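Local coordinates for N-(5'-phosphoribosyl)anthranilate isomerase (Pyrococcus furiosus, PDB 4AAJ), which catalyses the isomerisation of N-(5-phospho-beta-D-ribosyl)anthranilate to 1-(2-carboxyphenylamino)-1-deoxy-D-ribulose 5-phosphate, the third of five steps from chorismate to L-tryptophan, at residues Val116-Val124 with Tyr145-Thr154; Phe73-Trp84 with Thr91-Ala102. All blocks are in the same frame, centred on the assembly; numbering follows the deposited sequence. Where two conformers were deposited one is given.

Interaction 1: Val116-Val124 with Tyr145-Thr154; sequences VFVMKAFRV and YNADMVLLDT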
loop_
_atom_site.group_PDB
_atom_site.type_symbol
_atom_site.label_atom_id
_atom_site.label_comp_id
_atom_site.label_asym_id
_atom_site.label_seq_id
_atom_site.Cartn_x
_atom_site.Cartn_y
_atom_site.Cartn_z
ATOM N N VAL A 116 4.263 15.181 -3.193
ATOM C CA VAL A 116 3.557 13.951 -2.844
ATOM C C VAL A 116 4.367 13.082 -1.891
ATOM O O VAL A 116 5.602 13.066 -1.946
ATOM C CB VAL A 116 3.153 13.109 -4.080
ATOM C CG1 VAL A 116 2.039 13.796 -4.863
ATOM C CG2 VAL A 116 4.349 12.807 -4.980
ATOM N N PHE A 117 3.661 12.405 -0.992
ATOM C CA PHE A 117 4.234 11.342 -0.171
ATOM C C PHE A 117 4.264 10.070 -1.017
ATOM O O PHE A 117 3.246 9.684 -1.574
ATOM C CB PHE A 117 3.348 11.138 1.052
ATOM C CG PHE A 117 3.829 10.072 2.004
ATOM C CD1 PHE A 117 3.659 8.715 1.713
ATOM C CD2 PHE A 117 4.403 10.431 3.226
ATOM C CE1 PHE A 117 4.081 7.731 2.596
ATOM C CE2 PHE A 117 4.819 9.447 4.123
ATOM C CZ PHE A 117 4.658 8.102 3.813
ATOM N N VAL A 118 5.426 9.431 -1.104
ATOM C CA VAL A 118 5.598 8.275 -1.985
ATOM C C VAL A 118 5.802 6.968 -1.239
ATOM O O VAL A 118 6.784 6.800 -0.491
ATOM C CB VAL A 118 6.776 8.466 -2.972
ATOM C CG1 VAL A 118 6.886 7.253 -3.897
ATOM C CG2 VAL A 118 6.601 9.735 -3.796
ATOM N N MET A 119 4.888 6.025 -1.460
ATOM C CA MET A 119 5.103 4.678 -0.980
ATOM C C MET A 119 5.482 3.835 -2.180
ATOM O O MET A 119 4.796 3.864 -3.207
ATOM C CB MET A 119 3.869 4.116 -0.285
ATOM C CG MET A 119 4.081 2.691 0.216
ATOM S SD MET A 119 3.064 2.251 1.635
ATOM C CE MET A 119 1.447 2.508 0.909
ATOM N N LYS A 120 6.605 3.135 -2.084
ATOM C CA LYS A 120 7.006 2.243 -3.170
ATOM C C LYS A 120 6.877 0.790 -2.744
ATOM O O LYS A 120 7.239 0.426 -1.622
ATOM C CB LYS A 120 8.426 2.537 -3.705
ATOM C CG LYS A 120 8.830 1.500 -4.762
ATOM C CD LYS A 120 10.016 1.862 -5.633
ATOM C CE LYS A 120 10.558 0.595 -6.289
ATOM N NZ LYS A 120 9.849 0.216 -7.543
ATOM N N ALA A 121 6.346 -0.026 -3.650
ATOM C CA ALA A 121 6.149 -1.456 -3.446
ATOM C C ALA A 121 7.342 -2.272 -3.908
ATOM O O ALA A 121 7.864 -2.059 -5.008
ATOM C CB ALA A 121 4.905 -1.923 -4.188
ATOM N N PHE A 122 7.764 -3.206 -3.063
ATOM C CA PHE A 122 8.845 -4.124 -3.392
ATOM C C PHE A 122 8.345 -5.553 -3.193
ATOM O O PHE A 122 7.720 -5.878 -2.176
ATOM C CB PHE A 122 10.083 -3.847 -2.523
ATOM C CG PHE A 122 10.731 -2.507 -2.775
ATOM C CD1 PHE A 122 10.297 -1.365 -2.095
ATOM C CD2 PHE A 122 11.791 -2.382 -3.672
ATOM C CE1 PHE A 122 10.901 -0.132 -2.311
ATOM C CE2 PHE A 122 12.399 -1.151 -3.892
ATOM C CZ PHE A 122 11.949 -0.020 -3.212
ATOM N N ARG A 123 8.611 -6.410 -4.176
ATOM C CA ARG A 123 8.243 -7.812 -4.072
ATOM C C ARG A 123 9.220 -8.554 -3.156
ATOM O O ARG A 123 10.439 -8.405 -3.273
ATOM C CB ARG A 123 8.173 -8.469 -5.465
ATOM C CG ARG A 123 8.005 -9.985 -5.453
ATOM C CD ARG A 123 6.641 -10.416 -4.920
ATOM N NE ARG A 123 5.673 -10.679 -5.986
ATOM C CZ ARG A 123 4.352 -10.708 -5.814
ATOM N NH1 ARG A 123 3.823 -10.476 -4.617
ATOM N NH2 ARG A 123 3.558 -10.960 -6.847
ATOM N N VAL A 124 8.673 -9.324 -2.222
ATOM C CA VAL A 124 9.475 -10.282 -1.468
ATOM C C VAL A 124 9.235 -11.674 -2.064
ATOM O O VAL A 124 8.156 -11.940 -2.610
ATOM C CB VAL A 124 9.175 -10.266 0.056
ATOM C CG1 VAL A 124 9.510 -8.908 0.665
ATOM C CG2 VAL A 124 7.731 -10.648 0.353
ATOM N N TYR A 145 16.100 3.791 -4.091
ATOM C CA TYR A 145 14.983 4.727 -4.244
ATOM C C TYR A 145 14.901 5.604 -2.999
ATOM O O TYR A 145 15.425 5.243 -1.951
ATOM C CB TYR A 145 13.674 3.964 -4.468
ATOM C CG TYR A 145 13.694 3.063 -5.688
ATOM C CD1 TYR A 145 14.319 1.822 -5.651
ATOM C CD2 TYR A 145 13.102 3.460 -6.883
ATOM C CE1 TYR A 145 14.352 0.997 -6.765
ATOM C CE2 TYR A 145 13.125 2.640 -8.000
ATOM C CZ TYR A 145 13.750 1.414 -7.938
ATOM O OH TYR A 145 13.781 0.595 -9.044
ATOM N N ASN A 146 14.271 6.767 -3.124
ATOM C CA ASN A 146 14.119 7.683 -1.997
ATOM C C ASN A 146 12.652 7.747 -1.561
ATOM O O ASN A 146 12.069 8.828 -1.425
ATOM C CB ASN A 146 14.669 9.069 -2.371
ATOM C CG ASN A 146 14.565 10.073 -1.238
ATOM O OD1 ASN A 146 14.908 9.774 -0.095
ATOM N ND2 ASN A 146 14.082 11.274 -1.553
ATOM N N ALA A 147 12.061 6.574 -1.343
ATOM C CA ALA A 147 10.638 6.482 -1.012
ATOM C C ALA A 147 10.388 6.854 0.441
ATOM O O ALA A 147 11.207 6.559 1.313
ATOM C CB ALA A 147 10.101 5.089 -1.319
ATOM N N ASP A 148 9.259 7.516 0.692
ATOM C CA ASP A 148 8.832 7.881 2.043
ATOM C C ASP A 148 8.363 6.692 2.878
ATOM O O ASP A 148 8.396 6.739 4.107
ATOM C CB ASP A 148 7.723 8.927 1.976
ATOM C CG ASP A 148 8.184 10.211 1.315
ATOM O OD1 ASP A 148 9.053 10.894 1.908
ATOM O OD2 ASP A 148 7.718 10.521 0.193
ATOM N N MET A 149 7.884 5.644 2.214
ATOM C CA MET A 149 7.462 4.422 2.906
ATOM C C MET A 149 7.677 3.245 1.981
ATOM O O MET A 149 7.556 3.376 0.764
ATOM C CB MET A 149 5.991 4.513 3.348
ATOM C CG MET A 149 5.457 3.308 4.140
ATOM S SD MET A 149 6.448 2.814 5.582
ATOM C CE MET A 149 6.225 4.263 6.617
ATOM N N VAL A 150 8.018 2.102 2.563
ATOM C CA VAL A 150 8.206 0.877 1.803
ATOM C C VAL A 150 7.002 -0.036 2.011
ATOM O O VAL A 150 6.569 -0.289 3.139
ATOM C CB VAL A 150 9.513 0.147 2.224
ATOM C CG1 VAL A 150 9.509 -1.300 1.766
ATOM C CG2 VAL A 150 10.734 0.860 1.679
ATOM N N LEU A 151 6.464 -0.547 0.917
ATOM C CA LEU A 151 5.425 -1.549 0.991
ATOM C C LEU A 151 6.044 -2.846 0.491
ATOM O O LEU A 151 6.717 -2.843 -0.539
ATOM C CB LEU A 151 4.217 -1.148 0.134
ATOM C CG LEU A 151 3.102 -2.180 -0.079
ATOM C CD1 LEU A 151 2.314 -2.466 1.185
ATOM C CD2 LEU A 151 2.161 -1.697 -1.186
ATOM N N LEU A 152 5.870 -3.925 1.249
ATOM C CA LEU A 152 6.388 -5.241 0.856
ATOM C C LEU A 152 5.232 -6.138 0.456
ATOM O O LEU A 152 4.331 -6.378 1.258
ATOM C CB LEU A 152 7.187 -5.887 1.998
ATOM C CG LEU A 152 8.441 -5.173 2.520
ATOM C CD1 LEU A 152 9.109 -6.044 3.588
ATOM C CD2 LEU A 152 9.412 -4.833 1.407
ATOM N N ASP A 153 5.261 -6.615 -0.790
ATOM C CA ASP A 153 4.223 -7.506 -1.326
ATOM C C ASP A 153 4.616 -8.952 -1.140
ATOM O O ASP A 153 5.629 -9.382 -1.688
ATOM C CB ASP A 153 4.035 -7.301 -2.832
ATOM C CG ASP A 153 3.596 -5.914 -3.192
ATOM O OD1 ASP A 153 2.730 -5.350 -2.491
ATOM O OD2 ASP A 153 4.112 -5.394 -4.205
ATOM N N THR A 154 3.803 -9.695 -0.394
ATOM C CA THR A 154 3.984 -11.136 -0.214
ATOM C C THR A 154 3.536 -11.903 -1.462
ATOM O O THR A 154 2.432 -11.699 -1.971
ATOM C CB THR A 154 3.223 -11.645 1.032
ATOM O OG1 THR A 154 3.835 -11.114 2.213
ATOM C CG2 THR A 154 3.228 -13.180 1.103
HETATM O O HOH W 1 11.586 -1.459 -8.905
#
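F122 meets V150 on the outer face of two parallel strands, its CD1 lying 3.9 Å from V150 CG1 while its CB packs against L152 CD2. The far edge of the same ring, at CE2 and CZ, turns into the face of Y145 in an offset edge-to-face (T-shaped) pair with the planes 75° apart. K120 crosses that Y145 ring: its three near-straight first torsions carry K120 CE over the middle, 3.6 Å from the Y145 centroid, and the bend at chi4 (85°) then turns NZ. K120 NZ stays over the same face in a cation-pi contact, 4.4 Å from the Y145 centroid, and donates to a water that also bonds Y145 OH. On the inner face M119 and M149 lie side by side, SD of M119 3.6 Å from CG of M149, and M119 CG touches L151 CB. A parallel ladder joins the backbones between these faces, from M149 N to V118 O through L151 N to K120 O (2.8 Å, 175°) to V124 N to D153 O. At its N-terminal end D148 CB sits squarely over the F117 ring, and D148 OD2 takes V118 N at 2.9 Å through its anti lone pair, in a nearly straight bond. This carboxylate also forms a salt bridge with K111 of helix 104-114. The pair opens and closes a right-handed beta-alpha-beta crossover of the (beta/alpha)8 barrel: connecting helix 131-144 presses E141 and I142 against F122, helix 104-114 brings I107 to K120 and Y145, and strand 95-98 flanks 117-123 on its other edge.

Interaction 2: Phe73-Trp84 with Thr91-Ala102; sequences FLVSTMVGFSEW and TGAQYIQVHSNA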
loop_
_atom_site.group_PDB
_atom_site.type_symbol
_atom_site.label_atom_id
_atom_site.label_comp_id
_atom_site.label_asym_id
_atom_site.label_seq_id
_atom_site.Cartn_x
_atom_site.Cartn_y
_atom_site.Cartn_z
ATOM N N PHE A 73 -4.108 6.943 -1.141
ATOM C CA PHE A 73 -2.991 6.687 -2.032
ATOM C C PHE A 73 -3.503 6.480 -3.462
ATOM O O PHE A 73 -4.419 5.705 -3.675
ATOM C CB PHE A 73 -2.214 5.464 -1.547
ATOM C CG PHE A 73 -1.283 5.775 -0.394
ATOM C CD1 PHE A 73 -1.769 5.841 0.914
ATOM C CD2 PHE A 73 0.060 6.038 -0.633
ATOM C CE1 PHE A 73 -0.909 6.168 1.977
ATOM C CE2 PHE A 73 0.928 6.353 0.416
ATOM C CZ PHE A 73 0.433 6.422 1.720
ATOM N N LEU A 74 -2.907 7.191 -4.409
ATOM C CA LEU A 74 -3.120 6.899 -5.837
ATOM C C LEU A 74 -2.185 5.740 -6.193
ATOM O O LEU A 74 -0.965 5.903 -6.200
ATOM C CB LEU A 74 -2.802 8.139 -6.656
ATOM C CG LEU A 74 -3.167 8.141 -8.144
ATOM C CD1 LEU A 74 -4.685 8.201 -8.256
ATOM C CD2 LEU A 74 -2.498 9.327 -8.831
ATOM N N VAL A 75 -2.765 4.564 -6.450
ATOM C CA VAL A 75 -2.005 3.310 -6.576
ATOM C C VAL A 75 -1.950 2.964 -8.051
ATOM O O VAL A 75 -2.987 2.919 -8.699
ATOM C CB VAL A 75 -2.714 2.157 -5.841
ATOM C CG1 VAL A 75 -1.920 0.858 -5.931
ATOM C CG2 VAL A 75 -2.982 2.519 -4.374
ATOM N N SER A 76 -0.760 2.720 -8.580
ATOM C CA SER A 76 -0.664 2.391 -9.999
ATOM C C SER A 76 0.605 1.609 -10.341
ATOM O O SER A 76 1.613 1.674 -9.619
ATOM C CB SER A 76 -0.695 3.671 -10.813
ATOM O OG SER A 76 -0.816 3.403 -12.212
ATOM N N THR A 77 0.537 0.891 -11.462
ATOM C CA THR A 77 1.705 0.218 -12.015
ATOM C C THR A 77 2.387 1.078 -13.079
ATOM O O THR A 77 3.329 0.624 -13.727
ATOM C CB THR A 77 1.300 -1.138 -12.624
ATOM O OG1 THR A 77 0.264 -0.923 -13.585
ATOM C CG2 THR A 77 0.788 -2.085 -11.544
ATOM N N MET A 78 1.930 2.312 -13.260
ATOM C CA MET A 78 2.593 3.227 -14.199
ATOM C C MET A 78 4.084 3.323 -13.902
ATOM O O MET A 78 4.497 3.317 -12.744
ATOM C CB MET A 78 2.000 4.625 -14.111
ATOM C CG MET A 78 0.618 4.756 -14.710
ATOM S SD MET A 78 0.023 6.439 -14.542
ATOM C CE MET A 78 -0.202 6.578 -12.768
ATOM N N VAL A 79 4.870 3.412 -14.972
ATOM C CA VAL A 79 6.322 3.490 -14.895
ATOM C C VAL A 79 6.801 4.927 -15.138
ATOM O O VAL A 79 7.736 5.398 -14.492
ATOM C CB VAL A 79 6.979 2.568 -15.955
ATOM C CG1 VAL A 79 8.499 2.702 -15.916
ATOM C CG2 VAL A 79 6.566 1.115 -15.754
ATOM N N GLY A 80 6.139 5.617 -16.056
ATOM C CA GLY A 80 6.641 6.884 -16.596
ATOM C C GLY A 80 6.463 8.095 -15.699
ATOM O O GLY A 80 5.371 8.346 -15.174
ATOM N N PHE A 81 7.552 8.848 -15.538
ATOM C CA PHE A 81 7.527 10.106 -14.797
ATOM C C PHE A 81 6.323 10.954 -15.203
ATOM O O PHE A 81 5.578 11.431 -14.351
ATOM C CB PHE A 81 8.834 10.894 -15.007
ATOM C CG PHE A 81 8.746 12.333 -14.578
ATOM C CD1 PHE A 81 8.671 12.669 -13.225
ATOM C CD2 PHE A 81 8.724 13.358 -15.528
ATOM C CE1 PHE A 81 8.571 13.999 -12.833
ATOM C CE2 PHE A 81 8.629 14.685 -15.141
ATOM C CZ PHE A 81 8.546 15.006 -13.795
ATOM N N SER A 82 6.133 11.138 -16.501
ATOM C CA SER A 82 5.077 12.033 -16.980
ATOM C C SER A 82 3.647 11.493 -16.918
ATOM O O SER A 82 2.701 12.274 -16.773
ATOM C CB SER A 82 5.413 12.591 -18.362
ATOM O OG SER A 82 6.610 13.342 -18.280
ATOM N N GLU A 83 3.456 10.176 -17.003
ATOM C CA GLU A 83 2.110 9.664 -16.750
ATOM C C GLU A 83 1.740 9.790 -15.269
ATOM O O GLU A 83 0.598 10.062 -14.969
ATOM C CB GLU A 83 1.851 8.244 -17.289
ATOM C CG GLU A 83 2.847 7.180 -16.876
ATOM C CD GLU A 83 2.580 5.825 -17.535
ATOM O OE1 GLU A 83 1.480 5.628 -18.107
ATOM O OE2 GLU A 83 3.473 4.953 -17.477
ATOM N N TRP A 84 2.705 9.597 -14.376
ATOM C CA TRP A 84 2.505 9.892 -12.945
ATOM C C TRP A 84 2.129 11.329 -12.691
ATOM O O TRP A 84 1.137 11.603 -12.008
ATOM C CB TRP A 84 3.732 9.503 -12.133
ATOM C CG TRP A 84 3.661 8.081 -11.660
ATOM C CD1 TRP A 84 4.429 6.998 -12.081
ATOM C CD2 TRP A 84 2.740 7.542 -10.663
ATOM N NE1 TRP A 84 4.064 5.852 -11.421
ATOM C CE2 TRP A 84 3.048 6.113 -10.549
ATOM C CE3 TRP A 84 1.734 8.089 -9.855
ATOM C CZ2 TRP A 84 2.366 5.281 -9.670
ATOM C CZ3 TRP A 84 1.059 7.235 -8.974
ATOM C CH2 TRP A 84 1.361 5.870 -8.886
ATOM N N THR A 91 -5.960 14.128 -10.548
ATOM C CA THR A 91 -6.696 13.626 -9.383
ATOM C C THR A 91 -6.594 14.446 -8.087
ATOM O O THR A 91 -7.417 14.259 -7.189
ATOM C CB THR A 91 -6.275 12.200 -8.984
ATOM O OG1 THR A 91 -4.867 12.200 -8.679
ATOM C CG2 THR A 91 -6.593 11.190 -10.106
ATOM N N GLY A 92 -5.579 15.301 -7.992
ATOM C CA GLY A 92 -5.286 16.046 -6.759
ATOM C C GLY A 92 -4.665 15.190 -5.656
ATOM O O GLY A 92 -4.660 15.577 -4.479
ATOM N N ALA A 93 -4.111 14.038 -6.028
ATOM C CA ALA A 93 -3.538 13.109 -5.044
ATOM C C ALA A 93 -2.375 13.756 -4.298
ATOM O O ALA A 93 -1.571 14.482 -4.894
ATOM C CB ALA A 93 -3.044 11.833 -5.737
ATOM N N GLN A 94 -2.277 13.458 -3.007
ATOM C CA GLN A 94 -1.132 13.916 -2.206
ATOM C C GLN A 94 -0.258 12.751 -1.748
ATOM O O GLN A 94 0.839 12.953 -1.172
ATOM C CB GLN A 94 -1.624 14.712 -1.003
ATOM C CG GLN A 94 -2.259 16.037 -1.386
ATOM C CD GLN A 94 -2.816 16.760 -0.182
ATOM O OE1 GLN A 94 -3.816 16.342 0.389
ATOM N NE2 GLN A 94 -2.165 17.844 0.213
ATOM N N TYR A 95 -0.746 11.544 -2.029
ATOM C CA TYR A 95 -0.108 10.287 -1.643
ATOM C C TYR A 95 -0.133 9.402 -2.859
ATOM O O TYR A 95 -1.190 9.257 -3.481
ATOM C CB TYR A 95 -0.901 9.586 -0.530
ATOM C CG TYR A 95 -0.944 10.391 0.755
ATOM C CD1 TYR A 95 -1.907 11.385 0.948
ATOM C CD2 TYR A 95 -0.017 10.148 1.770
ATOM C CE1 TYR A 95 -1.938 12.135 2.127
ATOM C CE2 TYR A 95 -0.028 10.888 2.945
ATOM C CZ TYR A 95 -0.991 11.872 3.118
ATOM O OH TYR A 95 -1.005 12.587 4.296
ATOM N N ILE A 96 1.008 8.812 -3.191
ATOM C CA ILE A 96 1.057 7.827 -4.288
ATOM C C ILE A 96 1.701 6.524 -3.863
ATOM O O ILE A 96 2.569 6.489 -2.976
ATOM C CB ILE A 96 1.742 8.381 -5.557
ATOM C CG1 ILE A 96 3.266 8.540 -5.375
ATOM C CG2 ILE A 96 1.075 9.684 -5.988
ATOM C CD1 ILE A 96 3.989 8.904 -6.667
ATOM N N GLN A 97 1.260 5.446 -4.499
ATOM C CA GLN A 97 1.803 4.130 -4.227
ATOM C C GLN A 97 2.268 3.578 -5.554
ATOM O O GLN A 97 1.470 3.333 -6.463
ATOM C CB GLN A 97 0.772 3.245 -3.561
ATOM C CG GLN A 97 1.234 1.815 -3.317
ATOM C CD GLN A 97 0.216 1.046 -2.514
ATOM O OE1 GLN A 97 -0.339 1.564 -1.549
ATOM N NE2 GLN A 97 -0.050 -0.181 -2.917
ATOM N N VAL A 98 3.582 3.443 -5.676
ATOM C CA VAL A 98 4.187 3.051 -6.939
ATOM C C VAL A 98 4.475 1.547 -6.953
ATOM O O VAL A 98 5.273 1.062 -6.140
ATOM C CB VAL A 98 5.488 3.846 -7.186
ATOM C CG1 VAL A 98 6.097 3.440 -8.520
ATOM C CG2 VAL A 98 5.222 5.355 -7.151
ATOM N N HIS A 99 3.815 0.817 -7.860
ATOM C CA HIS A 99 4.107 -0.608 -8.050
ATOM C C HIS A 99 4.648 -0.824 -9.435
ATOM O O HIS A 99 3.986 -1.370 -10.327
ATOM C CB HIS A 99 2.883 -1.485 -7.745
ATOM C CG HIS A 99 3.122 -2.975 -7.917
ATOM N ND1 HIS A 99 4.330 -3.548 -7.736
ATOM C CD2 HIS A 99 2.246 -4.007 -8.245
ATOM C CE1 HIS A 99 4.236 -4.874 -7.954
ATOM N NE2 HIS A 99 2.958 -5.156 -8.259
ATOM N N SER A 100 5.895 -0.387 -9.636
ATOM C CA SER A 100 6.536 -0.508 -10.952
ATOM C C SER A 100 8.022 -0.253 -10.838
ATOM O O SER A 100 8.491 0.058 -9.757
ATOM C CB SER A 100 5.974 0.514 -11.939
ATOM O OG SER A 100 6.381 1.826 -11.579
ATOM N N ASN A 101 8.713 -0.346 -11.978
ATOM C CA ASN A 101 10.153 -0.061 -12.087
ATOM C C ASN A 101 10.469 1.393 -12.439
ATOM O O ASN A 101 11.530 1.678 -13.018
ATOM C CB ASN A 101 10.817 -1.001 -13.109
ATOM C CG ASN A 101 10.730 -2.463 -12.704
ATOM O OD1 ASN A 101 10.678 -2.796 -11.514
ATOM N ND2 ASN A 101 10.711 -3.348 -13.696
ATOM N N ALA A 102 9.552 2.306 -12.100
ATOM C CA ALA A 102 9.808 3.746 -12.205
ATOM C C ALA A 102 11.121 4.057 -11.494
ATOM O O ALA A 102 11.337 3.640 -10.362
ATOM C CB ALA A 102 8.667 4.548 -11.587
#
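S100 holds OG between its own backbone N and carbonyl carbon (chi1 70°), and from there the hydroxyl donates to M78 O at 2.7 Å. F73, with CG anti to its carbonyl carbon (chi1 -79°), lays its ring beneath Y95 CB, a CH-pi contact of 3.7 Å to the F73 centroid only 12° off the normal. The segments belong to a beta-alpha-beta unit of the (beta/alpha)8 barrel, strands 72-76 and 95-98 joined by helix 81-91. Their parallel ladder runs from L74 N to Y95 O, then Q97 N to L74 O, S76 N to Q97 O and H99 N to S76 O. Facing the barrel interior, V75 and Q97 lie alongside each other, V75 CG1 3.7 Å from Q97 NE2, while Q97 OE1 is held by K24. Outside, L74 CB packs on A93 CB, and the indole of W84 lies across the second strand: I96 CD1 approaches one face toward its rim, M78 CE sits over the other, V98 CG2 packs against W84 CZ2, and W84 CZ3 comes 3.7 Å from I96 CB. The loop after the first strand is stapled by its own side chains. S76 OG accepts from M78 N in an ST turn, and E83 OE2 takes the amides of V79 and of the N-cap residue G80, in the latter case through its anti lone pair. S100 OG makes a second ST turn with A102 N. W84 NE1 donates to M78 O at 2.9 Å, so this carbonyl is gripped from opposite faces of its plane by the indole and the S100 hydroxyl.

In the fold
Interactions 1 and 2 are successive sectors of one barrel wall, their centres about 11 Å apart. Strands 95-98 and 117-123 are neighbours in the sheet and join them directly: M119 N lies 2.8 Å from I96 O and M119 O 2.8 Å from V98 N, both probable hydrogen bonds. Inside the barrel, M119 touches both F73 and Q97; outside, V118 packs on I96 and V98. A second meeting place lies on the outer side of the wall, beside strand 117-123, where K120 NZ closely approaches S100 O (2.6 Å) and Y145 CE2 comes 3.1 Å from A102 O. As in other (beta/alpha)8 enzymes, the active site is expected at the C-terminal strand ends, here the end carrying H99 and D153.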